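Local coordinates for protein 4-alpha-glucanotransferase (Aquifex aeolicus, PDB 1TZ7) that is an amylomaltase, also known as disproportionating enzyme or D-enzyme, a glucanotransferase built around a barrel of eight parallel strands, at residues Leu227-Trp239 and Gly268-Glu280. Sequence-based numbering, arbitrary orientation.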
loop_
_atom_site.group_PDB
_atom_site.type_symbol
_atom_site.label_atom_id
_atom_site.label_comp_id
_atom_site.label_asym_id
_atom_site.label_seq_id
_atom_site.Cartn_x
_atom_site.Cartn_y
_atom_site.Cartn_z
ATOM N N LEU A 227 1.461 0.978 4.841
ATOM C CA LEU A 227 2.897 1.040 5.140
ATOM C C LEU A 227 3.479 -0.356 5.180
ATOM O O LEU A 227 3.232 -1.104 6.124
ATOM C CB LEU A 227 3.129 1.719 6.495
ATOM C CG LEU A 227 3.458 3.205 6.452
ATOM C CD1 LEU A 227 2.221 4.003 6.098
ATOM C CD2 LEU A 227 4.036 3.662 7.788
ATOM N N PRO A 228 4.255 -0.719 4.163
ATOM C CA PRO A 228 4.975 -1.987 4.176
ATOM C C PRO A 228 5.915 -2.070 5.368
ATOM O O PRO A 228 6.491 -1.063 5.750
ATOM C CB PRO A 228 5.768 -1.956 2.859
ATOM C CG PRO A 228 5.065 -0.968 2.013
ATOM C CD PRO A 228 4.507 0.047 2.932
ATOM N N MET A 229 6.059 -3.256 5.946
ATOM C CA MET A 229 6.940 -3.441 7.094
ATOM C C MET A 229 8.366 -3.067 6.715
ATOM O O MET A 229 9.048 -2.359 7.451
ATOM C CB MET A 229 6.891 -4.888 7.570
ATOM C CG MET A 229 7.960 -5.258 8.620
ATOM S SD MET A 229 7.891 -4.250 10.131
ATOM C CE MET A 229 6.406 -4.879 10.888
ATOM N N TYR A 230 8.794 -3.547 5.549
ATOM C CA TYR A 230 10.205 -3.548 5.151
ATOM C C TYR A 230 10.370 -2.821 3.815
ATOM O O TYR A 230 9.493 -2.891 2.956
ATOM C CB TYR A 230 10.695 -4.984 4.958
ATOM C CG TYR A 230 10.833 -5.808 6.222
ATOM C CD1 TYR A 230 10.107 -6.988 6.388
ATOM C CD2 TYR A 230 11.708 -5.432 7.230
ATOM C CE1 TYR A 230 10.239 -7.756 7.532
ATOM C CE2 TYR A 230 11.846 -6.192 8.379
ATOM C CZ TYR A 230 11.109 -7.357 8.522
ATOM O OH TYR A 230 11.245 -8.115 9.657
ATOM N N PRO A 231 11.508 -2.156 3.625
ATOM C CA PRO A 231 11.936 -1.739 2.290
ATOM C C PRO A 231 12.570 -2.900 1.557
ATOM O O PRO A 231 12.902 -3.905 2.191
ATOM C CB PRO A 231 12.983 -0.668 2.583
ATOM C CG PRO A 231 13.594 -1.094 3.871
ATOM C CD PRO A 231 12.484 -1.773 4.660
ATOM N N SER A 232 12.744 -2.775 0.250
ATOM C CA SER A 232 13.572 -3.722 -0.491
ATOM C C SER A 232 15.048 -3.435 -0.214
ATOM O O SER A 232 15.413 -2.317 0.148
ATOM C CB SER A 232 13.285 -3.631 -1.992
ATOM O OG SER A 232 13.649 -2.365 -2.508
ATOM N N TYR A 233 15.891 -4.446 -0.376
ATOM C CA TYR A 233 17.328 -4.265 -0.221
ATOM C C TYR A 233 17.833 -3.233 -1.216
ATOM O O TYR A 233 18.715 -2.432 -0.901
ATOM C CB TYR A 233 18.067 -5.587 -0.426
ATOM C CG TYR A 233 19.565 -5.457 -0.321
ATOM C CD1 TYR A 233 20.390 -5.795 -1.386
ATOM C CD2 TYR A 233 20.158 -4.984 0.843
ATOM C CE1 TYR A 233 21.768 -5.672 -1.292
ATOM C CE2 TYR A 233 21.531 -4.857 0.946
ATOM C CZ TYR A 233 22.331 -5.201 -0.122
ATOM O OH TYR A 233 23.687 -5.076 -0.021
ATOM N N SER A 234 17.265 -3.258 -2.421
ATOM C CA SER A 234 17.594 -2.288 -3.461
ATOM C C SER A 234 16.722 -1.042 -3.327
ATOM O O SER A 234 15.811 -0.810 -4.138
ATOM C CB SER A 234 17.391 -2.911 -4.842
ATOM O OG SER A 234 18.210 -4.056 -5.008
ATOM N N SER A 235 16.998 -0.246 -2.302
ATOM C CA SER A 235 16.240 0.977 -2.054
ATOM C C SER A 235 17.142 2.091 -1.525
ATOM O O SER A 235 18.202 1.831 -0.947
ATOM C CB SER A 235 15.094 0.711 -1.064
ATOM O OG SER A 235 15.581 0.466 0.243
ATOM N N ALA A 236 16.717 3.329 -1.737
ATOM C CA ALA A 236 17.384 4.484 -1.156
ATOM C C ALA A 236 17.391 4.409 0.374
ATOM O O ALA A 236 18.256 4.967 1.016
ATOM C CB ALA A 236 16.706 5.760 -1.612
ATOM N N ASP A 237 16.412 3.707 0.941
ATOM C CA ASP A 237 16.240 3.657 2.399
ATOM C C ASP A 237 17.345 2.856 3.079
ATOM O O ASP A 237 17.886 3.277 4.091
ATOM C CB ASP A 237 14.885 3.062 2.750
ATOM C CG ASP A 237 13.745 3.784 2.075
ATOM O OD1 ASP A 237 13.037 3.150 1.262
ATOM O OD2 ASP A 237 13.483 4.985 2.285
ATOM N N VAL A 238 17.676 1.696 2.515
ATOM C CA VAL A 238 18.770 0.875 3.045
ATOM C C VAL A 238 20.104 1.562 2.774
ATOM O O VAL A 238 20.981 1.592 3.631
ATOM C CB VAL A 238 18.774 -0.548 2.419
ATOM C CG1 VAL A 238 19.896 -1.377 2.994
ATOM C CG2 VAL A 238 17.427 -1.242 2.654
ATOM N N TRP A 239 20.238 2.121 1.577
ATOM C CA TRP A 239 21.418 2.895 1.204
ATOM C C TRP A 239 21.710 4.016 2.221
ATOM O O TRP A 239 22.853 4.200 2.633
ATOM C CB TRP A 239 21.226 3.493 -0.192
ATOM C CG TRP A 239 22.388 4.300 -0.676
ATOM C CD1 TRP A 239 23.697 3.919 -0.701
ATOM C CD2 TRP A 239 22.348 5.627 -1.208
ATOM N NE1 TRP A 239 24.475 4.929 -1.217
ATOM C CE2 TRP A 239 23.670 5.991 -1.536
ATOM C CE3 TRP A 239 21.321 6.557 -1.441
ATOM C CZ2 TRP A 239 23.994 7.236 -2.084
ATOM C CZ3 TRP A 239 21.647 7.789 -1.985
ATOM C CH2 TRP A 239 22.973 8.115 -2.299
ATOM N N GLY A 268 7.162 -22.070 3.625
ATOM C CA GLY A 268 7.141 -20.661 3.989
ATOM C C GLY A 268 7.373 -19.749 2.799
ATOM O O GLY A 268 7.415 -20.204 1.656
ATOM N N GLN A 269 7.522 -18.455 3.070
ATOM C CA GLN A 269 7.831 -17.480 2.025
ATOM C C GLN A 269 9.117 -16.735 2.351
ATOM O O GLN A 269 9.330 -16.303 3.486
ATOM C CB GLN A 269 6.677 -16.477 1.846
ATOM C CG GLN A 269 5.351 -16.917 2.451
ATOM C CD GLN A 269 4.239 -15.910 2.205
ATOM O OE1 GLN A 269 3.682 -15.850 1.111
ATOM N NE2 GLN A 269 3.918 -15.117 3.224
ATOM N N LEU A 270 9.973 -16.592 1.348
ATOM C CA LEU A 270 11.189 -15.809 1.478
ATOM C C LEU A 270 11.008 -14.456 0.792
ATOM O O LEU A 270 11.038 -14.362 -0.436
ATOM C CB LEU A 270 12.368 -16.565 0.857
ATOM C CG LEU A 270 13.765 -16.051 1.194
ATOM C CD1 LEU A 270 14.076 -16.250 2.666
ATOM C CD2 LEU A 270 14.802 -16.753 0.325
ATOM N N TRP A 271 10.810 -13.413 1.594
ATOM C CA TRP A 271 10.527 -12.078 1.067
ATOM C C TRP A 271 11.784 -11.424 0.499
ATOM O O TRP A 271 11.712 -10.655 -0.455
ATOM C CB TRP A 271 9.930 -11.188 2.159
ATOM C CG TRP A 271 8.588 -11.650 2.658
ATOM C CD1 TRP A 271 7.736 -12.523 2.043
ATOM C CD2 TRP A 271 7.947 -11.258 3.873
ATOM N NE1 TRP A 271 6.606 -12.699 2.804
ATOM C CE2 TRP A 271 6.710 -11.931 3.935
ATOM C CE3 TRP A 271 8.293 -10.399 4.927
ATOM C CZ2 TRP A 271 5.823 -11.775 5.001
ATOM C CZ3 TRP A 271 7.410 -10.249 5.984
ATOM C CH2 TRP A 271 6.192 -10.932 6.012
ATOM N N GLY A 272 12.932 -11.730 1.096
ATOM C CA GLY A 272 14.210 -11.284 0.566
ATOM C C GLY A 272 14.569 -9.851 0.955
ATOM O O GLY A 272 15.579 -9.319 0.501
ATOM N N ASN A 273 13.740 -9.228 1.797
ATOM C CA ASN A 273 14.107 -7.952 2.420
ATOM C C ASN A 273 15.174 -8.188 3.482
ATOM O O ASN A 273 15.204 -9.235 4.097
ATOM C CB ASN A 273 12.878 -7.285 3.075
ATOM C CG ASN A 273 11.650 -7.276 2.165
ATOM O OD1 ASN A 273 10.921 -8.259 2.085
ATOM N ND2 ASN A 273 11.417 -6.152 1.489
ATOM N N PRO A 274 16.040 -7.211 3.704
ATOM C CA PRO A 274 16.904 -7.227 4.883
ATOM C C PRO A 274 16.080 -6.930 6.128
ATOM O O PRO A 274 15.161 -6.131 6.057
ATOM C CB PRO A 274 17.898 -6.099 4.603
ATOM C CG PRO A 274 17.161 -5.162 3.714
ATOM C CD PRO A 274 16.246 -6.009 2.879
ATOM N N VAL A 275 16.387 -7.587 7.239
ATOM C CA VAL A 275 15.646 -7.365 8.475
ATOM C C VAL A 275 16.207 -6.168 9.211
ATOM O O VAL A 275 17.346 -5.765 8.983
ATOM C CB VAL A 275 15.674 -8.610 9.405
ATOM C CG1 VAL A 275 15.095 -9.820 8.693
ATOM C CG2 VAL A 275 17.093 -8.894 9.899
ATOM N N TYR A 276 15.400 -5.595 10.090
ATOM C CA TYR A 276 15.818 -4.459 10.884
ATOM C C TYR A 276 16.777 -4.904 11.988
ATOM O O TYR A 276 16.577 -5.942 12.616
ATOM C CB TYR A 276 14.597 -3.771 11.511
ATOM C CG TYR A 276 13.709 -3.029 10.515
ATOM C CD1 TYR A 276 12.339 -3.256 10.478
ATOM C CD2 TYR A 276 14.245 -2.097 9.625
ATOM C CE1 TYR A 276 11.516 -2.580 9.578
ATOM C CE2 TYR A 276 13.434 -1.417 8.718
ATOM C CZ TYR A 276 12.066 -1.665 8.702
ATOM O OH TYR A 276 11.245 -0.993 7.809
ATOM N N ASN A 277 17.821 -4.116 12.210
ATOM C CA ASN A 277 18.558 -4.156 13.462
ATOM C C ASN A 277 17.852 -3.296 14.511
ATOM O O ASN A 277 18.172 -2.125 14.685
ATOM C CB ASN A 277 19.983 -3.653 13.253
ATOM C CG ASN A 277 20.866 -3.896 14.457
ATOM O OD1 ASN A 277 21.201 -5.026 14.772
ATOM N ND2 ASN A 277 21.245 -2.835 15.131
ATOM N N TRP A 278 16.888 -3.891 15.203
ATOM C CA TRP A 278 15.951 -3.134 16.037
ATOM C C TRP A 278 16.638 -2.462 17.222
ATOM O O TRP A 278 16.164 -1.444 17.725
ATOM C CB TRP A 278 14.820 -4.036 16.526
ATOM C CG TRP A 278 13.676 -4.108 15.565
ATOM C CD1 TRP A 278 13.352 -5.156 14.755
ATOM C CD2 TRP A 278 12.707 -3.091 15.307
ATOM N NE1 TRP A 278 12.239 -4.853 14.010
ATOM C CE2 TRP A 278 11.821 -3.591 14.330
ATOM C CE3 TRP A 278 12.492 -1.801 15.805
ATOM C CZ2 TRP A 278 10.741 -2.848 13.844
ATOM C CZ3 TRP A 278 11.410 -1.064 15.317
ATOM C CH2 TRP A 278 10.557 -1.589 14.353
ATOM N N GLU A 279 17.751 -3.023 17.663
ATOM C CA GLU A 279 18.486 -2.441 18.772
ATOM C C GLU A 279 19.072 -1.068 18.376
ATOM O O GLU A 279 19.233 -0.190 19.221
ATOM C CB GLU A 279 19.582 -3.402 19.271
ATOM C CG GLU A 279 20.982 -3.100 18.775
ATOM C CD GLU A 279 22.011 -4.084 19.315
ATOM O OE1 GLU A 279 21.783 -5.311 19.202
ATOM O OE2 GLU A 279 23.046 -3.631 19.855
ATOM N N GLU A 280 19.365 -0.893 17.085
ATOM C CA GLU A 280 19.824 0.405 16.567
ATOM C C GLU A 280 18.676 1.425 16.453
ATOM O O GLU A 280 18.888 2.623 16.620
ATOM C CB GLU A 280 20.491 0.231 15.205
ATOM C CG GLU A 280 21.380 1.402 14.796
ATOM C CD GLU A 280 22.649 1.506 15.636
ATOM O OE1 GLU A 280 23.153 2.632 15.808
ATOM O OE2 GLU A 280 23.136 0.464 16.121
HETATM O O HOH W 1 13.115 -6.934 11.454
HETATM O O HOH W 2 14.845 -7.090 -0.899
#
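With CG anti to the carbonyl carbon in both residues (chi1 -70° each), Tyr-230 and Tyr-276 swing their rings together, CE2 of Tyr-230 coming within 3.6 Å of CD1 of Tyr-276. The planes are inclined at 39°, and CD2 of Tyr-230 sits over one face of the Tyr-276 ring, offset toward its rim. The Tyr-276 hydroxyl donates to Met-229 O (OH to O 2.6 Å), lying in the carbonyl plane. CG of Met-229 covers the centre of one face of Tyr-230, and the bend at chi2 then turns SD to the edge of the Tyr-276 ring, 4.0 Å from CE1, a Met-aromatic contact. Residues 228-235 form the loop that leaves barrel strand 222-227, and 269-274 is an outer strand of the separate four-stranded antiparallel sheet, so the contact ties that sheet to the barrel. Asn-273 secures the loop by giving an ND2 hydrogen to Pro-231 O at 2.8 Å, nearly straight at 164°; the oxygen lies close to the amide plane, but ND2 stands above the carbonyl plane. Beyond it the Pro-274 ring packs its CD on Tyr-233 CB (3.8 Å) and its CG on Val-238 CG2. Water 1 bridges Tyr-230 OH and Tyr-276 N; water 2 accepts from Tyr-233 N and donates to Gly-272 O. At its far end, the Tyr-233 hydroxyl bonds Leu-251 O.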